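Local coordinates for protein peptidoglycan glycosyltransferase (Burkholderia ambifaria, PDB 5UY7) that belongs to the penicillin-binding proteins, carrying a dimerisation domain and a transpeptidase-family domain related in fold to the beta-lactamases, at residues A[346-358]-A[385-397]. Sequence-based numbering, arbitrary orientation.
Sequences TSIGLGQAPKVGF and GLSVSLFQLARAY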
ATOM      1  N   THR A 346       4.738   0.170 -13.983  1.00 19.10           N
ATOM      2  CA  THR A 346       6.013  -0.482 -14.236  1.00 20.90           C
ATOM      3  C   THR A 346       7.125   0.154 -13.417  1.00 19.32           C
ATOM      4  O   THR A 346       8.041  -0.543 -12.955  1.00 23.27           O
ATOM      5  CB  THR A 346       6.318  -0.427 -15.729  1.00 22.90           C
ATOM      6  OG1 THR A 346       5.342  -1.215 -16.419  1.00 23.52           O
ATOM      7  CG2 THR A 346       7.702  -0.984 -16.028  1.00 22.52           C
ATOM      8  N   SER A 347       7.058   1.471 -13.210  1.00 18.81           N
ATOM      9  CA  SER A 347       8.107   2.132 -12.444  1.00 18.38           C
ATOM     10  C   SER A 347       8.095   1.698 -10.981  1.00 17.70           C
ATOM     11  O   SER A 347       9.163   1.639 -10.360  1.00 20.23           O
ATOM     12  CB  SER A 347       7.997   3.656 -12.568  1.00 20.29           C
ATOM     13  OG  SER A 347       6.927   4.166 -11.796  1.00 22.70           O
ATOM     14  N   ILE A 348       6.929   1.343 -10.428  1.00 21.32           N
ATOM     15  CA  ILE A 348       6.875   0.867  -9.045  1.00 20.69           C
ATOM     16  C   ILE A 348       7.034  -0.652  -9.009  1.00 23.22           C
ATOM     17  O   ILE A 348       6.792  -1.290  -7.977  1.00 22.08           O
ATOM     18  CB  ILE A 348       5.588   1.309  -8.319  1.00 20.17           C
ATOM     19  CG1 ILE A 348       4.330   0.860  -9.067  1.00 18.39           C
ATOM     20  CG2 ILE A 348       5.582   2.823  -8.115  1.00 22.73           C
ATOM     21  CD1 ILE A 348       3.032   0.990  -8.256  1.00 18.70           C
ATOM     22  N   GLY A 349       7.456  -1.240 -10.125  1.00 21.96           N
ATOM     23  CA  GLY A 349       7.874  -2.629 -10.138  1.00 22.73           C
ATOM     24  C   GLY A 349       6.780  -3.657 -10.336  1.00 24.54           C
ATOM     25  O   GLY A 349       7.047  -4.855 -10.161  1.00 24.14           O
ATOM     26  N   LEU A 350       5.567  -3.247 -10.692  1.00 23.18           N
ATOM     27  CA  LEU A 350       4.506  -4.225 -10.889  1.00 20.18           C
ATOM     28  C   LEU A 350       4.702  -4.958 -12.211  1.00 21.93           C
ATOM     29  O   LEU A 350       5.279  -4.423 -13.161  1.00 24.89           O
ATOM     30  CB  LEU A 350       3.135  -3.550 -10.857  1.00 21.14           C
ATOM     31  CG  LEU A 350       2.854  -2.727  -9.602  1.00 19.03           C
ATOM     32  CD1 LEU A 350       1.386  -2.359  -9.549  1.00 22.17           C
ATOM     33  CD2 LEU A 350       3.255  -3.514  -8.361  1.00 20.56           C
ATOM     34  N   GLY A 351       4.221  -6.201 -12.261  1.00 23.02           N
ATOM     35  CA  GLY A 351       4.377  -7.033 -13.443  1.00 26.25           C
ATOM     36  C   GLY A 351       5.770  -7.589 -13.641  1.00 28.90           C
ATOM     37  O   GLY A 351       6.031  -8.216 -14.678  1.00 34.08           O
ATOM     38  N   GLN A 352       6.669  -7.369 -12.692  1.00 29.05           N
ATOM     39  CA  GLN A 352       8.063  -7.769 -12.795  1.00 36.30           C
ATOM     40  C   GLN A 352       8.438  -8.506 -11.523  1.00 29.91           C
ATOM     41  O   GLN A 352       8.189  -8.013 -10.419  1.00 31.86           O
ATOM     42  CB  GLN A 352       8.972  -6.556 -12.984  1.00 40.31           C
ATOM     43  CG  GLN A 352       8.542  -5.631 -14.100  1.00 38.02           C
ATOM     44  CD  GLN A 352       8.993  -4.209 -13.862  1.00 41.54           C
ATOM     45  OE1 GLN A 352      10.179  -3.897 -13.964  1.00 42.95           O
ATOM     46  NE2 GLN A 352       8.047  -3.337 -13.526  1.00 36.87           N
ATOM     47  N   ALA A 353       9.046  -9.667 -11.672  1.00 32.13           N
ATOM     48  CA  ALA A 353       9.380 -10.459 -10.504  1.00 30.12           C
ATOM     49  C   ALA A 353      10.519  -9.801  -9.737  1.00 29.48           C
ATOM     50  O   ALA A 353      11.532  -9.422 -10.342  1.00 36.96           O
ATOM     51  CB  ALA A 353       9.771 -11.871 -10.918  1.00 30.99           C
ATOM     52  N   PRO A 354      10.401  -9.649  -8.422  1.00 32.26           N
ATOM     53  CA  PRO A 354      11.538  -9.166  -7.634  1.00 35.26           C
ATOM     54  C   PRO A 354      12.753 -10.056  -7.843  1.00 36.52           C
ATOM     55  O   PRO A 354      12.641 -11.280  -7.931  1.00 36.10           O
ATOM     56  CB  PRO A 354      11.029  -9.241  -6.192  1.00 39.06           C
ATOM     57  CG  PRO A 354       9.540  -9.164  -6.315  1.00 35.39           C
ATOM     58  CD  PRO A 354       9.203  -9.872  -7.593  1.00 33.73           C
ATOM     59  N   LYS A 355      13.921  -9.427  -7.945  1.00 42.97           N
ATOM     60  CA  LYS A 355      15.190 -10.134  -8.101  1.00 46.09           C
ATOM     61  C   LYS A 355      15.975  -9.959  -6.805  1.00 49.79           C
ATOM     62  O   LYS A 355      16.923  -9.177  -6.725  1.00 56.68           O
ATOM     63  CB  LYS A 355      15.968  -9.611  -9.316  1.00 53.21           C
ATOM     64  N   VAL A 356      15.566 -10.702  -5.775  1.00 39.53           N
ATOM     65  CA  VAL A 356      16.140 -10.568  -4.446  1.00 43.64           C
ATOM     66  C   VAL A 356      16.756 -11.871  -3.951  1.00 47.76           C
ATOM     67  O   VAL A 356      17.117 -11.976  -2.777  1.00 46.15           O
ATOM     68  CB  VAL A 356      15.099 -10.038  -3.441  1.00 48.79           C
ATOM     69  CG1 VAL A 356      14.571  -8.694  -3.901  1.00 53.13           C
ATOM     70  CG2 VAL A 356      13.957 -11.026  -3.283  1.00 50.12           C
ATOM     71  N   GLY A 357      16.897 -12.864  -4.825  1.00 44.48           N
ATOM     72  CA  GLY A 357      17.566 -14.091  -4.450  1.00 42.58           C
ATOM     73  C   GLY A 357      16.634 -15.277  -4.337  1.00 41.71           C
ATOM     74  O   GLY A 357      16.949 -16.368  -4.817  1.00 40.57           O
ATOM     75  N   PHE A 358      15.490 -15.078  -3.698  1.00 44.69           N
ATOM     76  CA  PHE A 358      14.524 -16.154  -3.540  1.00 37.61           C
ATOM     77  C   PHE A 358      14.061 -16.639  -4.911  1.00 35.15           C
ATOM     78  O   PHE A 358      13.706 -15.817  -5.764  1.00 37.75           O
ATOM     79  CB  PHE A 358      13.324 -15.674  -2.723  1.00 40.43           C
ATOM     80  CG  PHE A 358      13.669 -15.304  -1.308  1.00 47.25           C
ATOM     81  CD1 PHE A 358      13.890 -16.287  -0.357  1.00 50.65           C
ATOM     82  CD2 PHE A 358      13.777 -13.977  -0.928  1.00 49.02           C
ATOM     83  CE1 PHE A 358      14.210 -15.953   0.946  1.00 52.67           C
ATOM     84  CE2 PHE A 358      14.093 -13.639   0.378  1.00 45.27           C
ATOM     85  CZ  PHE A 358      14.309 -14.628   1.314  1.00 50.76           C
ATOM     86  N   GLY A 385      -8.203  -5.926 -11.677  1.00 24.04           N
ATOM     87  CA  GLY A 385      -7.743  -6.141 -13.034  1.00 27.54           C
ATOM     88  C   GLY A 385      -6.242  -6.187 -13.194  1.00 28.06           C
ATOM     89  O   GLY A 385      -5.754  -6.206 -14.332  1.00 28.56           O
ATOM     90  N   LEU A 386      -5.496  -6.162 -12.092  1.00 23.93           N
ATOM     91  CA  LEU A 386      -4.071  -6.456 -12.070  1.00 23.44           C
ATOM     92  C   LEU A 386      -3.810  -7.256 -10.803  1.00 25.73           C
ATOM     93  O   LEU A 386      -4.606  -7.225  -9.863  1.00 24.75           O
ATOM     94  CB  LEU A 386      -3.207  -5.184 -12.087  1.00 22.25           C
ATOM     95  CG  LEU A 386      -3.087  -4.344 -10.802  1.00 24.34           C
ATOM     96  CD1 LEU A 386      -2.090  -3.214 -11.014  1.00 25.49           C
ATOM     97  CD2 LEU A 386      -4.423  -3.769 -10.333  1.00 24.18           C
ATOM     98  N   SER A 387      -2.694  -7.976 -10.774  1.00 25.26           N
ATOM     99  CA  SER A 387      -2.343  -8.747  -9.587  1.00 25.95           C
ATOM    100  C   SER A 387      -0.916  -8.433  -9.168  1.00 22.37           C
ATOM    101  O   SER A 387      -0.057  -8.123  -9.999  1.00 23.11           O
ATOM    102  CB  SER A 387      -2.509 -10.258  -9.807  1.00 32.36           C
ATOM    103  OG  SER A 387      -1.637 -10.727 -10.813  1.00 37.43           O
ATOM    104  N   VAL A 388      -0.683  -8.506  -7.854  1.00 20.86           N
ATOM    105  CA  VAL A 388       0.575  -8.120  -7.224  1.00 19.40           C
ATOM    106  C   VAL A 388       0.849  -9.089  -6.082  1.00 21.26           C
ATOM    107  O   VAL A 388      -0.055  -9.756  -5.584  1.00 23.11           O
ATOM    108  CB  VAL A 388       0.529  -6.684  -6.662  1.00 17.89           C
ATOM    109  CG1 VAL A 388       0.127  -5.691  -7.751  1.00 18.60           C
ATOM    110  CG2 VAL A 388      -0.451  -6.622  -5.485  1.00 20.83           C
ATOM    111  N   SER A 389       2.106  -9.136  -5.644  1.00 21.58           N
ATOM    112  CA  SER A 389       2.459  -9.801  -4.395  1.00 19.78           C
ATOM    113  C   SER A 389       2.533  -8.762  -3.282  1.00 20.36           C
ATOM    114  O   SER A 389       2.658  -7.563  -3.535  1.00 18.73           O
ATOM    115  CB  SER A 389       3.805 -10.521  -4.499  1.00 23.06           C
ATOM    116  OG  SER A 389       4.848  -9.565  -4.646  1.00 21.63           O
ATOM    117  N   LEU A 390       2.492  -9.239  -2.031  1.00 19.66           N
ATOM    118  CA  LEU A 390       2.651  -8.303  -0.918  1.00 18.81           C
ATOM    119  C   LEU A 390       4.035  -7.663  -0.940  1.00 18.34           C
ATOM    120  O   LEU A 390       4.181  -6.473  -0.627  1.00 18.11           O
ATOM    121  CB  LEU A 390       2.403  -9.000   0.419  1.00 19.57           C
ATOM    122  CG  LEU A 390       2.354  -8.054   1.630  1.00 17.20           C
ATOM    123  CD1 LEU A 390       1.136  -7.150   1.547  1.00 19.00           C
ATOM    124  CD2 LEU A 390       2.328  -8.881   2.919  1.00 18.44           C
ATOM    125  N   PHE A 391       5.057  -8.433  -1.325  1.00 18.90           N
ATOM    126  CA  PHE A 391       6.397  -7.874  -1.469  1.00 19.04           C
ATOM    127  C   PHE A 391       6.391  -6.697  -2.434  1.00 21.45           C
ATOM    128  O   PHE A 391       6.959  -5.636  -2.149  1.00 19.52           O
ATOM    129  CB  PHE A 391       7.372  -8.952  -1.952  1.00 19.82           C
ATOM    130  CG  PHE A 391       8.811  -8.505  -1.977  1.00 23.94           C
ATOM    131  CD1 PHE A 391       9.312  -7.767  -3.040  1.00 28.86           C
ATOM    132  CD2 PHE A 391       9.668  -8.832  -0.935  1.00 27.72           C
ATOM    133  CE1 PHE A 391      10.636  -7.353  -3.055  1.00 29.82           C
ATOM    134  CE2 PHE A 391      10.993  -8.422  -0.950  1.00 26.86           C
ATOM    135  CZ  PHE A 391      11.473  -7.684  -2.008  1.00 28.33           C
ATOM    136  N   GLN A 392       5.749  -6.871  -3.596  1.00 19.13           N
ATOM    137  CA  GLN A 392       5.698  -5.788  -4.571  1.00 17.21           C
ATOM    138  C   GLN A 392       5.019  -4.548  -4.002  1.00 17.26           C
ATOM    139  O   GLN A 392       5.441  -3.421  -4.282  1.00 17.42           O
ATOM    140  CB  GLN A 392       4.973  -6.247  -5.833  1.00 19.66           C
ATOM    141  CG  GLN A 392       5.823  -7.109  -6.740  1.00 20.13           C
ATOM    142  CD  GLN A 392       5.015  -7.655  -7.901  1.00 20.63           C
ATOM    143  OE1 GLN A 392       3.813  -7.874  -7.769  1.00 21.31           O
ATOM    144  NE2 GLN A 392       5.664  -7.861  -9.045  1.00 22.26           N
ATOM    145  N   LEU A 393       3.954  -4.729  -3.219  1.00 17.98           N
ATOM    146  CA  LEU A 393       3.267  -3.575  -2.636  1.00 16.13           C
ATOM    147  C   LEU A 393       4.135  -2.877  -1.599  1.00 17.34           C
ATOM    148  O   LEU A 393       4.178  -1.639  -1.545  1.00 16.53           O
ATOM    149  CB  LEU A 393       1.945  -4.014  -2.005  1.00 16.90           C
ATOM    150  CG  LEU A 393       0.848  -4.434  -2.989  1.00 16.40           C
ATOM    151  CD1 LEU A 393      -0.354  -4.961  -2.203  1.00 19.95           C
ATOM    152  CD2 LEU A 393       0.444  -3.261  -3.889  1.00 16.10           C
ATOM    153  N   ALA A 394       4.815  -3.646  -0.751  1.00 15.18           N
ATOM    154  CA  ALA A 394       5.701  -3.034   0.234  1.00 13.92           C
ATOM    155  C   ALA A 394       6.766  -2.194  -0.457  1.00 18.21           C
ATOM    156  O   ALA A 394       7.005  -1.041  -0.077  1.00 15.98           O
ATOM    157  CB  ALA A 394       6.343  -4.106   1.115  1.00 14.97           C
ATOM    158  N   ARG A 395       7.383  -2.741  -1.510  1.00 18.36           N
ATOM    159  CA  ARG A 395       8.396  -1.992  -2.250  0.52 16.16           C
ATOM    160  C   ARG A 395       7.798  -0.751  -2.898  1.00 17.26           C
ATOM    161  O   ARG A 395       8.383   0.341  -2.831  1.00 17.24           O
ATOM    162  CB  ARG A 395       9.044  -2.895  -3.302  0.52 19.89           C
ATOM    163  CG  ARG A 395      10.030  -2.178  -4.210  0.52 22.55           C
ATOM    164  CD  ARG A 395      10.675  -3.142  -5.203  0.52 25.78           C
ATOM    165  NE  ARG A 395       9.679  -3.858  -5.998  0.52 24.99           N
ATOM    166  CZ  ARG A 395       9.962  -4.841  -6.847  0.52 34.33           C
ATOM    167  NH1 ARG A 395      11.217  -5.238  -7.020  0.52 33.31           N
ATOM    168  NH2 ARG A 395       8.987  -5.431  -7.523  0.52 41.14           N
ATOM    169  N   ALA A 396       6.630  -0.898  -3.529  1.00 15.33           N
ATOM    170  CA  ALA A 396       5.989   0.251  -4.166  1.00 16.42           C
ATOM    171  C   ALA A 396       5.735   1.378  -3.170  1.00 17.65           C
ATOM    172  O   ALA A 396       5.935   2.556  -3.495  1.00 15.97           O
ATOM    173  CB  ALA A 396       4.683  -0.182  -4.838  1.00 16.00           C
ATOM    174  N   TYR A 397       5.317   1.047  -1.939  1.00 14.29           N
ATOM    175  CA  TYR A 397       5.025   2.109  -0.975  1.00 13.56           C
ATOM    176  C   TYR A 397       6.287   2.833  -0.513  1.00 15.23           C
ATOM    177  O   TYR A 397       6.185   3.956  -0.004  1.00 13.72           O
ATOM    178  CB  TYR A 397       4.227   1.555   0.219  1.00 14.08           C
ATOM    179  CG  TYR A 397       2.728   1.725   0.019  1.00 11.94           C
ATOM    180  CD1 TYR A 397       2.044   0.969  -0.932  1.00 12.92           C
ATOM    181  CD2 TYR A 397       2.007   2.670   0.745  1.00 18.08           C
ATOM    182  CE1 TYR A 397       0.680   1.147  -1.155  1.00 15.45           C
ATOM    183  CE2 TYR A 397       0.641   2.845   0.539  1.00 18.24           C
ATOM    184  CZ  TYR A 397      -0.014   2.074  -0.409  1.00 17.86           C
ATOM    185  OH  TYR A 397      -1.369   2.270  -0.615  1.00 18.43           O
TER
HETATM  186  O   HOH W   1       7.112  -3.440  -6.529  1.00 23.95           O
HETATM  187  O   HOH W   2       2.556  -6.872 -10.089  1.00 19.94           O
HETATM  188  O   HOH W   3      11.752  -6.581  -9.688  1.00 49.04           O
HETATM  189  O   HOH W   4      13.828  -6.715  -8.100  1.00 53.54           O
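Pro354 lays CB and CG obliquely against one side of the Phe391 ring, Pro354 CG coming within 3.6 Å of Phe391 CD1, while Val356 reaches the far end of the ring with CG1, 3.8 Å from Phe391 CZ. With CG anti to the backbone N (chi1 -173°), the ring is carried toward the loop; Leu262 of helix 260-263 packs on it as well. Earlier in the loop, both methyls of Leu350 touch Val388 CG1, and Leu350 CD1 also meets Leu386 CD1 at 3.9 Å. Ile348 rests its CB on Ala396 CB, and Phe275 touches both residues.

Within the transpeptidase-family domain, this contact lays the loop following helix 338-347 over the first turns of helix 390-401. A Schellman motif with Gly349 as its C-prime residue ends the former helix, and a capping box of Ser389 and Gln392 begins the latter. Gln392 links the box to the loop: its OE1 takes the N-H of Ser389 at 3.0 Å, and its NE2 donates to Gln352 O at 2.9 Å, a bent bond (138°) whose donor stands well above the carbonyl plane. NE2 also bonds Ala363 O, so this buried amide is gripped at both ends and its flip state is set. In one of its two modelled conformers, Arg395, bent at chi3, brings NE to a water, 2.7 Å away, that donates to Ile348 O and Gln392 O. A second water takes the Gly351 N-H at 2.8 Å, beside Gln392 OE1 and Ser387 O. Gln352 NE2 turns back to the last turn of helix 338-347, donating to Thr346 O and, almost straight (172°), to Leu350 O.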